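Local coordinates for protein RmpD (Hexulose-6-phosphate synthase) (Streptococcus mutans, PDB 3EXR) that is a dimeric TIM-barrel protein of the orotidine 5'-phosphate decarboxylase / HUMPS family, at residues Lys3-Ala11 against Val190-Thr200; Gly82-Cys90 against Asn108-Tyr119. All blocks are in the same frame, centred on the assembly; numbering follows the deposited sequence.

Interaction 1. Residues Lys3-Ala11 against Val190-Thr200; sequences KQLPNLQVA and VFTFIAGRGIT
Asn7 and Phe191 start the seam at which the first strand of this TIM barrel, in Lys3-Ala11, meets the eighth, in Val190-Thr200, and closes the sheet. The backbone supplies five parallel hydrogen bonds: Asn7 N to Phe191 O, Phe193 N to Asn7 O, Gln9 N to Phe193 O, Ala195 N to Gln9 O and Ala11 N to Ala195 O. Between them run softer CA-H...O contacts, such as Val10 CA to Ala195 O at 3.3 Å. Leu8 and Val10 make their backbone bonds on the other side, to Asp32, Val33 and Glu35.

Inside the barrel the contacts are mixed. Asn7 OD1 stands over one face of the Phe191 ring, offset toward its rim, with the amide plane turned 78° from the ring. Thr192 OG1 lies 3.2 Å from Asn7 OD1, at best a weak hydrogen bond, since its proton may go to another acceptor. The other branch of Thr192 goes to Gln9: CG2, opposite the backbone N, lies 3.5 Å from Gln9 CB. Gln9 stretches out alongside Ile194, its NE2 3.7 Å from Ile194 CD1, while that same nitrogen donates to Glu35.

On the outer side the contacts are apolar. Pro6 CB reaches the edge of the Phe193 ring, 3.7 Å from CE2, and both residues, like Leu8, pack against helix 205-220. Further along, Val10 CG2 touches Thr200 CG2 of the short helix 197-200 at 3.6 Å.

Water completes both ends. One molecule accepts from Gln4 NE2 and donates to Leu5 O and Phe191 O; another donates to Ala11 O, at 2.8 Å, and hydrogen-bonds to Thr200 OG1. The closure thus rests on main-chain bonding, with hydrocarbon sealing the helix side and amide and hydroxyl groups brought into the barrel interior, where Glu35 accepts from the Gln9 amide.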
loop_
_atom_site.group_PDB
_atom_site.type_symbol
_atom_site.label_atom_id
_atom_site.label_comp_id
_atom_site.label_asym_id
_atom_site.label_seq_id
_atom_site.Cartn_x
_atom_site.Cartn_y
_atom_site.Cartn_z
ATOM N N LYS A 3 21.632 -3.183 -24.593
ATOM C CA LYS A 3 21.114 -1.809 -24.341
ATOM C C LYS A 3 19.753 -1.602 -24.996
ATOM O O LYS A 3 19.523 -2.005 -26.141
ATOM C CB LYS A 3 22.104 -0.761 -24.857
ATOM N N GLN A 4 18.852 -0.960 -24.271
ATOM C CA GLN A 4 17.559 -0.591 -24.821
ATOM C C GLN A 4 17.251 0.859 -24.467
ATOM O O GLN A 4 17.876 1.446 -23.585
ATOM C CB GLN A 4 16.454 -1.522 -24.300
ATOM C CG GLN A 4 16.369 -1.616 -22.786
ATOM C CD GLN A 4 15.282 -2.555 -22.333
ATOM O OE1 GLN A 4 15.175 -3.679 -22.837
ATOM N NE2 GLN A 4 14.456 -2.102 -21.381
ATOM N N LEU A 5 16.280 1.422 -25.163
ATOM C CA LEU A 5 15.805 2.757 -24.868
ATOM C C LEU A 5 15.033 2.774 -23.543
ATOM O O LEU A 5 14.488 1.746 -23.117
ATOM C CB LEU A 5 14.855 3.200 -25.959
ATOM C CG LEU A 5 15.399 3.539 -27.346
ATOM C CD1 LEU A 5 14.245 3.927 -28.244
ATOM C CD2 LEU A 5 16.395 4.668 -27.246
ATOM N N PRO A 6 14.949 3.937 -22.893
ATOM C CA PRO A 6 14.012 4.017 -21.760
ATOM C C PRO A 6 12.608 3.598 -22.183
ATOM O O PRO A 6 12.166 3.952 -23.279
ATOM C CB PRO A 6 14.026 5.496 -21.375
ATOM C CG PRO A 6 15.420 5.984 -21.845
ATOM C CD PRO A 6 15.666 5.204 -23.126
ATOM N N ASN A 7 11.909 2.894 -21.284
ATOM C CA ASN A 7 10.535 2.502 -21.500
ATOM C C ASN A 7 9.619 3.700 -21.300
ATOM O O ASN A 7 9.923 4.601 -20.527
ATOM C CB ASN A 7 10.120 1.435 -20.482
ATOM C CG ASN A 7 10.777 0.084 -20.699
ATOM O OD1 ASN A 7 11.231 -0.543 -19.721
ATOM N ND2 ASN A 7 10.794 -0.407 -21.940
ATOM N N LEU A 8 8.494 3.695 -22.013
ATOM C CA LEU A 8 7.359 4.513 -21.695
ATOM C C LEU A 8 6.337 3.624 -20.989
ATOM O O LEU A 8 5.880 2.627 -21.549
ATOM C CB LEU A 8 6.726 5.095 -22.958
ATOM C CG LEU A 8 5.401 5.833 -22.714
ATOM C CD1 LEU A 8 5.493 6.907 -21.624
ATOM C CD2 LEU A 8 4.855 6.422 -23.981
ATOM N N GLN A 9 5.982 4.021 -19.776
ATOM C CA GLN A 9 4.991 3.327 -18.955
ATOM C C GLN A 9 3.807 4.242 -18.728
ATOM O O GLN A 9 3.989 5.429 -18.488
ATOM C CB GLN A 9 5.632 2.905 -17.648
ATOM C CG GLN A 9 4.697 2.365 -16.615
ATOM C CD GLN A 9 5.454 1.712 -15.450
ATOM O OE1 GLN A 9 6.518 1.159 -15.655
ATOM N NE2 GLN A 9 4.901 1.779 -14.255
ATOM N N VAL A 10 2.599 3.674 -18.772
ATOM C CA VAL A 10 1.396 4.420 -18.396
ATOM C C VAL A 10 0.815 3.857 -17.100
ATOM O O VAL A 10 0.610 2.648 -16.978
ATOM C CB VAL A 10 0.294 4.420 -19.507
ATOM C CG1 VAL A 10 -0.208 3.002 -19.818
ATOM C CG2 VAL A 10 -0.869 5.286 -19.104
ATOM N N ALA A 11 0.632 4.747 -16.135
ATOM C CA ALA A 11 -0.014 4.426 -14.876
ATOM C C ALA A 11 -1.505 4.659 -15.028
ATOM O O ALA A 11 -1.932 5.706 -15.527
ATOM C CB ALA A 11 0.540 5.336 -13.764
ATOM N N VAL A 190 17.904 6.683 -17.396
ATOM C CA VAL A 190 16.574 6.361 -16.850
ATOM C C VAL A 190 16.096 5.058 -17.484
ATOM O O VAL A 190 16.152 4.898 -18.704
ATOM C CB VAL A 190 15.551 7.493 -17.152
ATOM C CG1 VAL A 190 14.122 7.078 -16.790
ATOM C CG2 VAL A 190 15.935 8.783 -16.441
ATOM N N PHE A 191 15.581 4.144 -16.663
ATOM C CA PHE A 191 15.104 2.840 -17.153
ATOM C C PHE A 191 13.709 2.930 -17.760
ATOM O O PHE A 191 13.456 2.373 -18.818
ATOM C CB PHE A 191 15.140 1.802 -16.016
ATOM C CG PHE A 191 14.462 0.491 -16.351
ATOM C CD1 PHE A 191 14.978 -0.352 -17.333
ATOM C CD2 PHE A 191 13.335 0.084 -15.653
ATOM C CE1 PHE A 191 14.376 -1.546 -17.637
ATOM C CE2 PHE A 191 12.731 -1.145 -15.955
ATOM C CZ PHE A 191 13.257 -1.949 -16.949
ATOM N N THR A 192 12.821 3.640 -17.063
ATOM C CA THR A 192 11.444 3.831 -17.465
ATOM C C THR A 192 10.941 5.195 -17.061
ATOM O O THR A 192 11.213 5.644 -15.935
ATOM C CB THR A 192 10.535 2.771 -16.797
ATOM O OG1 THR A 192 10.908 1.455 -17.226
ATOM C CG2 THR A 192 9.068 2.979 -17.202
ATOM N N PHE A 193 10.200 5.841 -17.966
ATOM C CA PHE A 193 9.463 7.077 -17.658
ATOM C C PHE A 193 7.982 6.694 -17.457
ATOM O O PHE A 193 7.377 6.106 -18.352
ATOM C CB PHE A 193 9.584 8.088 -18.794
ATOM C CG PHE A 193 10.958 8.705 -18.890
ATOM C CD1 PHE A 193 11.323 9.757 -18.051
ATOM C CD2 PHE A 193 11.894 8.208 -19.782
ATOM C CE1 PHE A 193 12.619 10.315 -18.133
ATOM C CE2 PHE A 193 13.171 8.768 -19.865
ATOM C CZ PHE A 193 13.524 9.812 -19.042
ATOM N N ILE A 194 7.404 7.019 -16.296
ATOM C CA ILE A 194 6.011 6.645 -15.989
ATOM C C ILE A 194 5.132 7.881 -16.154
ATOM O O ILE A 194 5.235 8.816 -15.368
ATOM C CB ILE A 194 5.862 6.130 -14.553
ATOM C CG1 ILE A 194 6.797 4.949 -14.274
ATOM C CG2 ILE A 194 4.401 5.761 -14.298
ATOM C CD1 ILE A 194 6.835 4.560 -12.788
ATOM N N ALA A 195 4.296 7.877 -17.187
ATOM C CA ALA A 195 3.342 8.932 -17.438
ATOM C C ALA A 195 1.976 8.439 -17.004
ATOM O O ALA A 195 1.778 7.244 -16.780
ATOM C CB ALA A 195 3.331 9.312 -18.917
ATOM N N GLY A 196 1.044 9.361 -16.861
ATOM C CA GLY A 196 -0.321 9.045 -16.466
ATOM C C GLY A 196 -1.332 9.903 -17.219
ATOM O O GLY A 196 -1.476 9.772 -18.435
ATOM N N ARG A 197 -2.054 10.735 -16.480
ATOM C CA ARG A 197 -3.148 11.543 -17.029
ATOM C C ARG A 197 -2.727 12.531 -18.116
ATOM O O ARG A 197 -3.500 12.826 -19.018
ATOM C CB ARG A 197 -3.882 12.249 -15.886
ATOM C CG ARG A 197 -4.647 11.272 -14.957
ATOM C CD ARG A 197 -5.296 12.002 -13.798
ATOM N NE ARG A 197 -6.639 12.486 -14.126
ATOM C CZ ARG A 197 -7.243 13.513 -13.518
ATOM N NH1 ARG A 197 -6.626 14.172 -12.541
ATOM N NH2 ARG A 197 -8.474 13.876 -13.884
ATOM N N GLY A 198 -1.492 13.015 -18.053
ATOM C CA GLY A 198 -0.933 13.875 -19.099
ATOM C C GLY A 198 -1.073 13.245 -20.471
ATOM O O GLY A 198 -1.364 13.936 -21.455
ATOM N N ILE A 199 -0.882 11.931 -20.547
ATOM C CA ILE A 199 -1.096 11.224 -21.799
ATOM C C ILE A 199 -2.526 10.701 -21.978
ATOM O O ILE A 199 -3.092 10.814 -23.061
ATOM C CB ILE A 199 -0.054 10.109 -21.962
ATOM C CG1 ILE A 199 1.324 10.718 -22.229
ATOM C CG2 ILE A 199 -0.417 9.204 -23.084
ATOM C CD1 ILE A 199 2.399 9.715 -22.202
ATOM N N THR A 200 -3.120 10.118 -20.951
ATOM C CA THR A 200 -4.410 9.435 -21.158
ATOM C C THR A 200 -5.582 10.400 -21.251
ATOM O O THR A 200 -6.606 10.041 -21.793
ATOM C CB THR A 200 -4.706 8.383 -20.066
ATOM O OG1 THR A 200 -4.735 9.026 -18.795
ATOM C CG2 THR A 200 -3.640 7.317 -20.044
HETATM O O HOH W 1 14.892 0.712 -20.630
HETATM O O HOH W 2 -3.937 7.308 -16.569
#

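Interaction 2. Residues Gly82-Cys90 against Asn108-Tyr119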
loop_
_atom_site.group_PDB
_atom_site.type_symbol
_atom_site.label_atom_id
_atom_site.label_comp_id
_atom_site.label_asym_id
_atom_site.label_seq_id
_atom_site.Cartn_x
_atom_site.Cartn_y
_atom_site.Cartn_z
ATOM N N GLY A 82 -1.317 -12.556 -14.032
ATOM C CA GLY A 82 -0.464 -12.213 -15.181
ATOM C C GLY A 82 0.517 -11.042 -15.024
ATOM O O GLY A 82 1.140 -10.645 -16.007
ATOM N N ALA A 83 0.678 -10.484 -13.818
ATOM C CA ALA A 83 1.659 -9.412 -13.632
ATOM C C ALA A 83 3.089 -9.838 -13.914
ATOM O O ALA A 83 3.501 -10.975 -13.593
ATOM C CB ALA A 83 1.585 -8.823 -12.219
ATOM N N ASP A 84 3.863 -8.898 -14.462
ATOM C CA ASP A 84 5.316 -9.062 -14.569
ATOM C C ASP A 84 6.070 -8.448 -13.393
ATOM O O ASP A 84 6.940 -9.092 -12.789
ATOM C CB ASP A 84 5.798 -8.427 -15.873
ATOM C CG ASP A 84 5.252 -9.141 -17.101
ATOM O OD1 ASP A 84 5.359 -10.401 -17.194
ATOM O OD2 ASP A 84 4.730 -8.455 -17.997
ATOM N N TRP A 85 5.727 -7.202 -13.071
ATOM C CA TRP A 85 6.373 -6.446 -12.017
ATOM C C TRP A 85 5.353 -6.130 -10.956
ATOM O O TRP A 85 4.209 -5.881 -11.275
ATOM C CB TRP A 85 6.946 -5.133 -12.530
ATOM C CG TRP A 85 7.979 -5.305 -13.607
ATOM C CD1 TRP A 85 8.649 -6.448 -13.918
ATOM C CD2 TRP A 85 8.440 -4.303 -14.523
ATOM N NE1 TRP A 85 9.509 -6.219 -14.965
ATOM C CE2 TRP A 85 9.403 -4.911 -15.357
ATOM C CE3 TRP A 85 8.131 -2.951 -14.726
ATOM C CZ2 TRP A 85 10.060 -4.217 -16.371
ATOM C CZ3 TRP A 85 8.781 -2.252 -15.749
ATOM C CH2 TRP A 85 9.728 -2.892 -16.559
ATOM N N MET A 86 5.784 -6.172 -9.700
ATOM C CA MET A 86 4.959 -5.702 -8.591
ATOM C C MET A 86 5.754 -4.715 -7.742
ATOM O O MET A 86 6.960 -4.914 -7.497
ATOM C CB MET A 86 4.497 -6.858 -7.710
ATOM C CG MET A 86 3.437 -6.441 -6.716
ATOM S SD MET A 86 2.924 -7.686 -5.539
ATOM C CE MET A 86 4.269 -7.691 -4.335
ATOM N N THR A 87 5.084 -3.673 -7.255
ATOM C CA THR A 87 5.722 -2.764 -6.317
ATOM C C THR A 87 5.614 -3.211 -4.859
ATOM O O THR A 87 4.573 -3.715 -4.396
ATOM C CB THR A 87 5.194 -1.313 -6.451
ATOM O OG1 THR A 87 3.787 -1.272 -6.207
ATOM C CG2 THR A 87 5.434 -0.748 -7.874
ATOM N N CYS A 88 6.699 -2.974 -4.116
ATOM C CA CYS A 88 6.675 -3.015 -2.653
ATOM C C CYS A 88 7.028 -1.629 -2.176
ATOM O O CYS A 88 7.937 -0.980 -2.745
ATOM C CB CYS A 88 7.731 -3.961 -2.102
ATOM S SG CYS A 88 7.332 -5.706 -2.153
ATOM N N ILE A 89 6.315 -1.165 -1.149
ATOM C CA ILE A 89 6.670 0.087 -0.495
ATOM C C ILE A 89 8.042 -0.102 0.172
ATOM O O ILE A 89 8.388 -1.193 0.623
ATOM C CB ILE A 89 5.530 0.519 0.504
ATOM C CG1 ILE A 89 5.704 1.980 0.972
ATOM C CG2 ILE A 89 5.377 -0.449 1.659
ATOM C CD1 ILE A 89 5.562 2.985 -0.179
ATOM N N CYS A 90 8.833 0.957 0.233
ATOM C CA CYS A 90 10.191 0.846 0.762
ATOM C C CYS A 90 10.223 0.501 2.252
ATOM O O CYS A 90 11.262 0.087 2.764
ATOM C CB CYS A 90 10.970 2.135 0.481
ATOM S SG CYS A 90 10.158 3.647 1.066
ATOM N N ASN A 108 6.439 -16.532 -12.709
ATOM C CA ASN A 108 6.906 -15.817 -13.880
ATOM C C ASN A 108 8.450 -15.731 -13.894
ATOM O O ASN A 108 9.031 -14.678 -13.627
ATOM C CB ASN A 108 6.271 -14.401 -13.862
ATOM C CG ASN A 108 6.495 -13.593 -15.165
ATOM O OD1 ASN A 108 7.353 -13.907 -16.031
ATOM N ND2 ASN A 108 5.738 -12.511 -15.282
ATOM N N PRO A 109 9.132 -16.851 -14.149
ATOM C CA PRO A 109 10.601 -16.828 -14.117
ATOM C C PRO A 109 11.246 -15.901 -15.128
ATOM O O PRO A 109 12.297 -15.334 -14.822
ATOM C CB PRO A 109 11.000 -18.284 -14.388
ATOM C CG PRO A 109 9.806 -18.976 -14.838
ATOM C CD PRO A 109 8.598 -18.200 -14.423
ATOM N N ASP A 110 10.620 -15.733 -16.286
ATOM C CA ASP A 110 11.222 -14.965 -17.382
ATOM C C ASP A 110 11.252 -13.466 -17.104
ATOM O O ASP A 110 12.229 -12.807 -17.438
ATOM C CB ASP A 110 10.476 -15.182 -18.689
ATOM C CG ASP A 110 10.491 -16.621 -19.147
ATOM O OD1 ASP A 110 11.300 -17.417 -18.611
ATOM O OD2 ASP A 110 9.682 -16.987 -20.033
ATOM N N LYS A 111 10.170 -12.937 -16.524
ATOM C CA LYS A 111 10.018 -11.486 -16.373
ATOM C C LYS A 111 9.725 -11.005 -14.935
ATOM O O LYS A 111 9.821 -9.809 -14.665
ATOM C CB LYS A 111 8.910 -10.969 -17.314
ATOM C CG LYS A 111 9.105 -11.162 -18.840
ATOM C CD LYS A 111 8.285 -10.107 -19.671
ATOM C CE LYS A 111 6.789 -10.524 -20.012
ATOM N NZ LYS A 111 5.764 -9.443 -20.520
ATOM N N GLY A 112 9.381 -11.921 -14.019
ATOM C CA GLY A 112 8.957 -11.568 -12.663
ATOM C C GLY A 112 9.963 -10.776 -11.853
ATOM O O GLY A 112 11.098 -11.212 -11.673
ATOM N N GLU A 113 9.543 -9.614 -11.355
ATOM C CA GLU A 113 10.406 -8.736 -10.581
ATOM C C GLU A 113 9.628 -7.893 -9.587
ATOM O O GLU A 113 8.434 -7.589 -9.810
ATOM C CB GLU A 113 11.120 -7.743 -11.513
ATOM C CG GLU A 113 12.186 -8.321 -12.428
ATOM C CD GLU A 113 13.137 -7.248 -12.918
ATOM O OE1 GLU A 113 13.698 -6.507 -12.076
ATOM O OE2 GLU A 113 13.301 -7.144 -14.146
ATOM N N ILE A 114 10.341 -7.479 -8.539
ATOM C CA ILE A 114 9.876 -6.509 -7.562
ATOM C C ILE A 114 10.518 -5.143 -7.854
ATOM O O ILE A 114 11.681 -5.040 -8.307
ATOM C CB ILE A 114 10.185 -6.999 -6.124
ATOM C CG1 ILE A 114 9.557 -8.375 -5.896
ATOM C CG2 ILE A 114 9.723 -5.999 -5.063
ATOM C CD1 ILE A 114 8.074 -8.466 -6.092
ATOM N N GLN A 115 9.724 -4.098 -7.623
ATOM C CA GLN A 115 10.173 -2.706 -7.723
ATOM C C GLN A 115 9.917 -2.039 -6.380
ATOM O O GLN A 115 8.835 -2.178 -5.828
ATOM C CB GLN A 115 9.360 -1.955 -8.784
ATOM C CG GLN A 115 9.261 -2.611 -10.161
ATOM C CD GLN A 115 8.438 -1.769 -11.113
ATOM O OE1 GLN A 115 7.252 -1.536 -10.840
ATOM N NE2 GLN A 115 9.072 -1.244 -12.183
ATOM N N VAL A 116 10.886 -1.268 -5.892
ATOM C CA VAL A 116 10.740 -0.553 -4.635
ATOM C C VAL A 116 10.223 0.875 -4.895
ATOM O O VAL A 116 10.867 1.713 -5.545
ATOM C CB VAL A 116 12.038 -0.460 -3.845
ATOM C CG1 VAL A 116 11.781 0.212 -2.485
ATOM C CG2 VAL A 116 12.630 -1.849 -3.599
ATOM N N GLU A 117 9.052 1.152 -4.333
ATOM C CA GLU A 117 8.426 2.473 -4.341
ATOM C C GLU A 117 9.012 3.350 -3.243
ATOM O O GLU A 117 8.948 3.005 -2.071
ATOM C CB GLU A 117 6.899 2.333 -4.182
ATOM C CG GLU A 117 6.167 2.078 -5.512
ATOM C CD GLU A 117 5.969 3.321 -6.377
ATOM O OE1 GLU A 117 6.481 4.395 -6.012
ATOM O OE2 GLU A 117 5.299 3.228 -7.426
ATOM N N LEU A 118 9.620 4.462 -3.646
ATOM C CA LEU A 118 10.389 5.322 -2.744
ATOM C C LEU A 118 9.529 6.434 -2.187
ATOM O O LEU A 118 9.124 7.336 -2.929
ATOM C CB LEU A 118 11.615 5.876 -3.476
ATOM C CG LEU A 118 12.602 4.839 -4.008
ATOM C CD1 LEU A 118 13.695 5.515 -4.803
ATOM C CD2 LEU A 118 13.245 4.021 -2.905
ATOM N N TYR A 119 9.208 6.312 -0.890
ATOM C CA TYR A 119 8.470 7.312 -0.125
ATOM C C TYR A 119 9.155 7.561 1.209
ATOM O O TYR A 119 9.650 6.632 1.849
ATOM C CB TYR A 119 7.033 6.849 0.144
ATOM C CG TYR A 119 6.140 6.959 -1.083
ATOM C CD1 TYR A 119 5.342 8.075 -1.288
ATOM C CD2 TYR A 119 6.154 5.982 -2.082
ATOM C CE1 TYR A 119 4.542 8.187 -2.399
ATOM C CE2 TYR A 119 5.371 6.099 -3.219
ATOM C CZ TYR A 119 4.560 7.204 -3.370
ATOM O OH TYR A 119 3.751 7.332 -4.479
HETATM O O HOH W 3 11.432 -8.240 -15.906
#
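The beta-alpha-beta unit of strand 85-89, helix 94-107 and strand 113-117, a repeating element of the TIM barrel, brings Gly82-Cys90 beside Asn108-Tyr119, and Asp84, just before strand 85-89, gathers the polar contacts at its start. Asn108 ND2 reaches the anti lone pair of Asp84 OD1 at 2.9 Å and also donates to Ala83 O, both acceptors lying in its amide plane. Lys111 folds over Asp84, bent at chi3 (-88°), and its NZ meets OD2 from above the carboxylate plane in a 2.9 Å salt bridge. That oxygen is shared with Arg53 and with Ile61 N, so the carboxylate is probably held firmly as an anion. Asn108 OD1 accepts from Lys111 N, an Asx motif in the turn leading to strand 113-117.

Parallel backbone bonds then run from Glu113 N to Asp84 O up to Glu117 N to Cys88 O. Toward the barrel interior, Gln115 NE2 approaches the Trp85 ring obliquely, 3.2 Å from CE3, while bonding to Gln137. Trp85 NE1 is bridged by a water to Lys111 O and to OE2 of Glu113, which also forms a salt bridge with Arg170. On the helix side Cys88 SG packs on Ile114 CG2 at 3.8 Å. At the C-terminal end of the strands, Ile89 CD1 abuts Tyr119 CD2 near the second subunit, and Tyr119 N donates almost straight to Cys90 SG, 3.4 Å away at 171°.

Overall arrangement
Interactions 1 and 2 are both buried contacts between parallel strands of one barrel, their centres about 16 Å apart, with the second nested in the chain loop that the first closes. Interaction 1 joins strands from the two ends of the chain; interaction 2 joins neighbours linked by a single helix. Inside the barrel they meet: Phe191 CE2 packs 3.5 Å from Trp85 CH2, and Arg170 serves both, by cation-pi contact with Phe191 and a salt bridge to Glu113. Both include bridging waters, but interaction 1 pairs neutral groups and touches no other chain, whereas interaction 2 adds the salt bridge of buried Asp84 with Lys111 and ends at the second subunit, where Tyr119 hydrogen-bonds Asp69 of that chain.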